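Local coordinates for protein multi-copper Oxidase CueO (Ochrobactrum, PDB 6EVG) that oxidises lignin model compounds and lignosulfonate as a laccase-like multicopper oxidase, probably passing the electrons through its copper centres to dioxygen, at residues 227-231 with 491-495; 433-438 with 462-467. One frame throughout, in Å; residues are numbered along the deposited sequence.

Interaction 1 of 2, residues 227-231 with 491-495. With CU (copper (II) ion), chain B.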
loop_
_atom_site.group_PDB
_atom_site.type_symbol
_atom_site.label_atom_id
_atom_site.label_comp_id
_atom_site.label_asym_id
_atom_site.label_seq_id
_atom_site.Cartn_x
_atom_site.Cartn_y
_atom_site.Cartn_z
ATOM N N GLY A 227 -0.323 -5.132 2.456
ATOM C CA GLY A 227 -1.220 -5.447 1.374
ATOM C C GLY A 227 -2.529 -6.144 1.799
ATOM O O GLY A 227 -3.202 -6.740 0.938
ATOM N N ALA A 228 -2.854 -6.074 3.084
ATOM C CA ALA A 228 -4.039 -6.755 3.601
ATOM C C ALA A 228 -5.325 -5.954 3.276
ATOM O O ALA A 228 -5.270 -4.765 2.969
ATOM C CB ALA A 228 -3.939 -6.888 5.111
ATOM N N ASN A 229 -6.473 -6.648 3.383
ATOM C CA ASN A 229 -7.747 -5.959 3.206
ATOM C C ASN A 229 -7.999 -4.889 4.241
ATOM O O ASN A 229 -8.630 -3.880 3.954
ATOM C CB ASN A 229 -8.908 -6.966 3.229
ATOM C CG ASN A 229 -9.082 -7.707 1.925
ATOM O OD1 ASN A 229 -8.122 -8.195 1.326
ATOM N ND2 ASN A 229 -10.351 -7.799 1.468
ATOM N N ALA A 230 -7.581 -5.177 5.477
ATOM C CA ALA A 230 -8.048 -4.365 6.629
ATOM C C ALA A 230 -7.088 -4.325 7.800
ATOM O O ALA A 230 -7.017 -3.305 8.485
ATOM C CB ALA A 230 -9.408 -4.832 7.115
ATOM N N ARG A 231 -6.411 -5.428 8.086
ATOM C CA ARG A 231 -5.559 -5.546 9.260
ATOM C C ARG A 231 -4.482 -4.477 9.251
ATOM O O ARG A 231 -3.799 -4.296 8.227
ATOM C CB ARG A 231 -4.900 -6.904 9.274
ATOM C CG ARG A 231 -3.963 -7.163 10.436
ATOM C CD ARG A 231 -3.455 -8.585 10.492
ATOM N NE ARG A 231 -4.474 -9.552 10.825
ATOM C CZ ARG A 231 -4.785 -9.958 12.061
ATOM N NH1 ARG A 231 -4.145 -9.441 13.108
ATOM N NH2 ARG A 231 -5.701 -10.876 12.251
ATOM N N HIS A 491 -8.832 2.796 2.820
ATOM C CA HIS A 491 -8.140 1.636 2.302
ATOM C C HIS A 491 -8.438 0.316 3.044
ATOM O O HIS A 491 -7.807 -0.688 2.726
ATOM C CB HIS A 491 -6.615 1.895 2.152
ATOM C CG HIS A 491 -5.993 1.309 0.924
ATOM N ND1 HIS A 491 -5.785 -0.022 0.704
ATOM C CD2 HIS A 491 -5.583 1.945 -0.215
ATOM C CE1 HIS A 491 -5.267 -0.176 -0.543
ATOM N NE2 HIS A 491 -5.116 1.009 -1.103
ATOM N N VAL A 492 -9.433 0.332 3.964
ATOM C CA VAL A 492 -10.083 -0.904 4.368
ATOM C C VAL A 492 -11.008 -1.267 3.215
ATOM O O VAL A 492 -11.932 -0.540 2.923
ATOM C CB VAL A 492 -10.847 -0.742 5.713
ATOM C CG1 VAL A 492 -11.716 -1.940 5.992
ATOM C CG2 VAL A 492 -9.859 -0.556 6.830
ATOM N N LEU A 493 -10.682 -2.346 2.527
ATOM C CA LEU A 493 -11.301 -2.553 1.215
ATOM C C LEU A 493 -12.799 -2.787 1.327
ATOM O O LEU A 493 -13.569 -2.398 0.411
ATOM C CB LEU A 493 -10.606 -3.687 0.485
ATOM C CG LEU A 493 -9.110 -3.466 0.255
ATOM C CD1 LEU A 493 -8.560 -4.618 -0.576
ATOM C CD2 LEU A 493 -8.850 -2.139 -0.433
ATOM N N GLU A 494 -13.262 -3.409 2.408
ATOM C CA GLU A 494 -14.697 -3.548 2.639
ATOM C C GLU A 494 -15.388 -2.187 2.733
ATOM O O GLU A 494 -16.501 -1.993 2.197
ATOM C CB GLU A 494 -14.945 -4.354 3.905
ATOM C CG GLU A 494 -14.596 -5.811 3.772
ATOM C CD GLU A 494 -13.117 -6.113 3.583
ATOM O OE1 GLU A 494 -12.296 -5.519 4.335
ATOM O OE2 GLU A 494 -12.801 -6.968 2.726
ATOM N N HIS A 495 -14.737 -1.230 3.389
ATOM C CA HIS A 495 -15.329 0.115 3.596
ATOM C C HIS A 495 -15.411 0.816 2.244
ATOM O O HIS A 495 -16.431 1.445 1.935
ATOM C CB HIS A 495 -14.512 0.925 4.583
ATOM C CG HIS A 495 -14.595 0.414 5.969
ATOM N ND1 HIS A 495 -13.811 1.014 6.942
ATOM C CD2 HIS A 495 -15.340 -0.564 6.543
ATOM C CE1 HIS A 495 -14.144 0.402 8.075
ATOM N NE2 HIS A 495 -15.034 -0.563 7.861
HETATM CU CU CU B . -12.527 2.540 6.785
HETATM O O HOH W 1 -6.296 -2.769 1.429
#

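Interaction 2 of 2, residues 433-438 with 462-467. With CU (copper (II) ion), chain B; EDO (1,2-ethanediol), chain D.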
loop_
_atom_site.group_PDB
_atom_site.type_symbol
_atom_site.label_atom_id
_atom_site.label_comp_id
_atom_site.label_asym_id
_atom_site.label_seq_id
_atom_site.Cartn_x
_atom_site.Cartn_y
_atom_site.Cartn_z
ATOM N N PRO A 433 -10.056 3.238 13.679
ATOM C CA PRO A 433 -9.156 3.966 12.790
ATOM C C PRO A 433 -9.410 3.594 11.316
ATOM O O PRO A 433 -9.918 2.498 11.057
ATOM C CB PRO A 433 -7.784 3.477 13.212
ATOM C CG PRO A 433 -7.940 2.473 14.259
ATOM C CD PRO A 433 -9.360 2.194 14.442
ATOM N N HIS A 434 -9.051 4.514 10.428
ATOM C CA HIS A 434 -9.220 4.260 8.975
ATOM C C HIS A 434 -8.005 4.724 8.235
ATOM O O HIS A 434 -7.534 5.842 8.447
ATOM C CB HIS A 434 -10.446 5.008 8.406
ATOM C CG HIS A 434 -11.754 4.590 9.006
ATOM N ND1 HIS A 434 -12.614 3.677 8.416
ATOM C CD2 HIS A 434 -12.347 4.965 10.182
ATOM C CE1 HIS A 434 -13.651 3.508 9.204
ATOM N NE2 HIS A 434 -13.513 4.254 10.282
ATOM N N PRO A 435 -7.476 3.900 7.296
ATOM C CA PRO A 435 -6.364 4.373 6.420
ATOM C C PRO A 435 -6.909 5.202 5.252
ATOM O O PRO A 435 -7.579 4.733 4.391
ATOM C CB PRO A 435 -5.757 3.058 5.978
ATOM C CG PRO A 435 -6.895 2.077 5.958
ATOM C CD PRO A 435 -7.816 2.501 7.103
ATOM N N PHE A 436 -6.535 6.462 5.220
ATOM C CA PHE A 436 -6.857 7.371 4.129
ATOM C C PHE A 436 -5.893 7.174 2.971
ATOM O O PHE A 436 -4.692 7.218 3.191
ATOM C CB PHE A 436 -6.712 8.800 4.647
ATOM C CG PHE A 436 -6.875 9.865 3.606
ATOM C CD1 PHE A 436 -8.145 10.256 3.203
ATOM C CD2 PHE A 436 -5.810 10.522 3.050
ATOM C CE1 PHE A 436 -8.280 11.275 2.268
ATOM C CE2 PHE A 436 -5.937 11.508 2.133
ATOM C CZ PHE A 436 -7.215 11.880 1.706
ATOM N N HIS A 437 -6.409 7.085 1.735
ATOM C CA HIS A 437 -5.559 7.113 0.549
ATOM C C HIS A 437 -6.159 8.061 -0.471
ATOM O O HIS A 437 -7.373 8.050 -0.710
ATOM C CB HIS A 437 -5.390 5.690 -0.071
ATOM C CG HIS A 437 -4.672 5.653 -1.401
ATOM N ND1 HIS A 437 -3.439 6.276 -1.592
ATOM C CD2 HIS A 437 -4.973 5.051 -2.579
ATOM C CE1 HIS A 437 -3.063 6.068 -2.868
ATOM N NE2 HIS A 437 -3.956 5.319 -3.468
ATOM N N ILE A 438 -5.294 8.905 -1.039
ATOM C CA ILE A 438 -5.674 9.772 -2.163
ATOM C C ILE A 438 -4.893 9.359 -3.399
ATOM O O ILE A 438 -3.674 9.182 -3.360
ATOM C CB ILE A 438 -5.503 11.256 -1.797
ATOM C CG1 ILE A 438 -6.075 12.143 -2.915
ATOM C CG2 ILE A 438 -4.089 11.647 -1.451
ATOM C CD1 ILE A 438 -6.397 13.576 -2.458
ATOM N N ASP A 462 1.094 9.129 0.623
ATOM C CA ASP A 462 -0.174 9.014 -0.091
ATOM C C ASP A 462 -1.202 8.211 0.666
ATOM O O ASP A 462 -2.366 8.183 0.211
ATOM C CB ASP A 462 0.017 8.483 -1.554
ATOM C CG ASP A 462 0.645 7.100 -1.626
ATOM O OD1 ASP A 462 0.098 6.161 -0.982
ATOM O OD2 ASP A 462 1.670 6.938 -2.339
ATOM N N THR A 463 -0.853 7.539 1.770
ATOM C CA THR A 463 -1.750 6.720 2.534
ATOM C C THR A 463 -1.374 6.990 4.017
ATOM O O THR A 463 -0.191 7.025 4.321
ATOM C CB THR A 463 -1.623 5.230 2.199
ATOM O OG1 THR A 463 -1.768 5.081 0.759
ATOM C CG2 THR A 463 -2.629 4.398 2.885
ATOM N N ALA A 464 -2.358 7.166 4.895
ATOM C CA ALA A 464 -2.073 7.437 6.322
ATOM C C ALA A 464 -3.151 6.897 7.196
ATOM O O ALA A 464 -4.339 7.049 6.868
ATOM C CB ALA A 464 -1.916 8.896 6.573
ATOM N N LEU A 465 -2.784 6.328 8.337
ATOM C CA LEU A 465 -3.759 5.820 9.277
ATOM C C LEU A 465 -4.282 6.980 10.142
ATOM O O LEU A 465 -3.520 7.633 10.850
ATOM C CB LEU A 465 -3.158 4.724 10.169
ATOM C CG LEU A 465 -4.133 3.978 11.063
ATOM C CD1 LEU A 465 -5.285 3.295 10.319
ATOM C CD2 LEU A 465 -3.389 2.992 11.954
ATOM N N ILE A 466 -5.592 7.202 10.075
ATOM C CA ILE A 466 -6.309 8.254 10.830
ATOM C C ILE A 466 -6.936 7.581 12.005
ATOM O O ILE A 466 -7.678 6.628 11.905
ATOM C CB ILE A 466 -7.319 8.969 9.955
ATOM C CG1 ILE A 466 -6.775 9.306 8.568
ATOM C CG2 ILE A 466 -7.841 10.206 10.687
ATOM C CD1 ILE A 466 -5.527 10.110 8.509
ATOM N N ASP A 467 -6.685 8.121 13.219
ATOM C CA ASP A 467 -7.193 7.530 14.460
ATOM C C ASP A 467 -7.531 8.664 15.395
ATOM O O ASP A 467 -6.771 8.993 16.312
ATOM C CB ASP A 467 -6.153 6.592 15.093
ATOM C CG ASP A 467 -6.682 5.816 16.310
ATOM O OD1 ASP A 467 -7.898 5.836 16.574
ATOM O OD2 ASP A 467 -5.824 5.185 16.985
HETATM CU CU CU B . -12.527 2.540 6.785
HETATM C C1 EDO D . 0.803 7.487 9.644
HETATM O O1 EDO D . 0.023 6.748 8.707
HETATM C C2 EDO D . -0.111 8.279 10.548
HETATM O O2 EDO D . -0.920 7.446 11.395
#

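Interaction 1 of 2, residues 227-231 with 491-495
Asn229 and Leu493 are joined through the backbone: Leu493 N gives its hydrogen to Asn229 O at 2.9 Å. The same oxygen also takes a CA-H...O contact from Val492, the N-cap residue, which puts the meeting point at the start of a helix. Beside this bond one water donates to both Ala228 O and His491 O, a second backbone bridge. Among the side chains, Asn229 and Glu494 cross at about a right angle, yet amide and carboxylate end nearly coplanar (13° apart). Asn229 ND2 reaches the syn side of Glu494 OE2 at 2.9 Å. Glu494 gets there by bending at chi2 (67°), and its carboxylate is fixed further by Tyr187 OH on OE2 and Phe198 N on OE1. Leu493 CD1 lies 4.0 Å from Asn229 CG, while Val492 CG1 packs on Ala230 CB at 3.9 Å. That same methyl sits over the centre of one face of the His495 ring, whose ND1 binds copper at 2.0 Å. With Cys490 and His434, which also bind the copper, this is the Cys-to-His ligand loop of a cupredoxin type 1 copper site, packed against a loop that follows strand 219-226, far away in sequence.

Interaction 2 of 2, residues 433-438 with 462-467
Strands 434-438 and 463-466 run antiparallel, and His434 and Ile466 form a hydrogen-bonded pair with both backbone bonds at 2.9 Å. Phe436 and Ala464 make the next such pair; between the two, Pro435 faces Leu465 in a non-hydrogen-bonded pair. The tight end is at His437, where CG stands anti to the backbone N (chi1 172°) and the ring edge turns to the partner strand. His437 ND1 donates to Asp462 O at 2.8 Å, with the oxygen close to the ring plane although the nitrogen stands above the carbonyl plane. Asp462 O is gripped a second time by Ile438 N at 3.3 Å, nearly along the C=O axis. Thr463 OG1 donates to Asp462 OD1 at 2.8 Å, and Asp462 OD2 continues to a salt bridge with Arg269. With an alanine in place of His437, Asp462 O would probably keep only the longer Ile438 bond within this strand pair, and His93 would lose its stacked ring and His91 its NE2 partner. On the buried face carrying Phe436 and Ile466, Phe436 CB rests 4.0 Å from Ile466 CG1. The other end is looser: Leu465 CD1 packs on Pro433 CB at 3.8 Å, Asp467 lies beside the proline at the solvent side, and the outer edge of Leu465 is met by an ethanediol, probably from the crystallisation liquor, through both its N and O. His434 ND1 binds copper at 2.0 Å, while NE2 bonds Glu339. Strand 463-466 is the edge of a cupredoxin sheet, with 434-438 next inward, and the latter begins the HPxHxH copper-ligand motif of multicopper oxidases: His434 serves the type 1 site, and His437, as in relatives, probably faces the trinuclear site.

The copper ion ties the two contacts together: His495 of interaction 1 and His434 of interaction 2 both bind it. They also touch directly, since His491 N probably donates to Pro435 O and His491 CD2 packs on CB of His437. Interaction 1 is buried throughout and joins separate parts of the chain, a loop and the start of a helix, through one backbone bond, a water and an amide-carboxylate pair. Interaction 2, nested within the loop that interaction 1 closes, pairs neighbouring strands of one sheet by regular backbone bonds; it is buried around His437 and Phe436 but reaches solvent at Asp467.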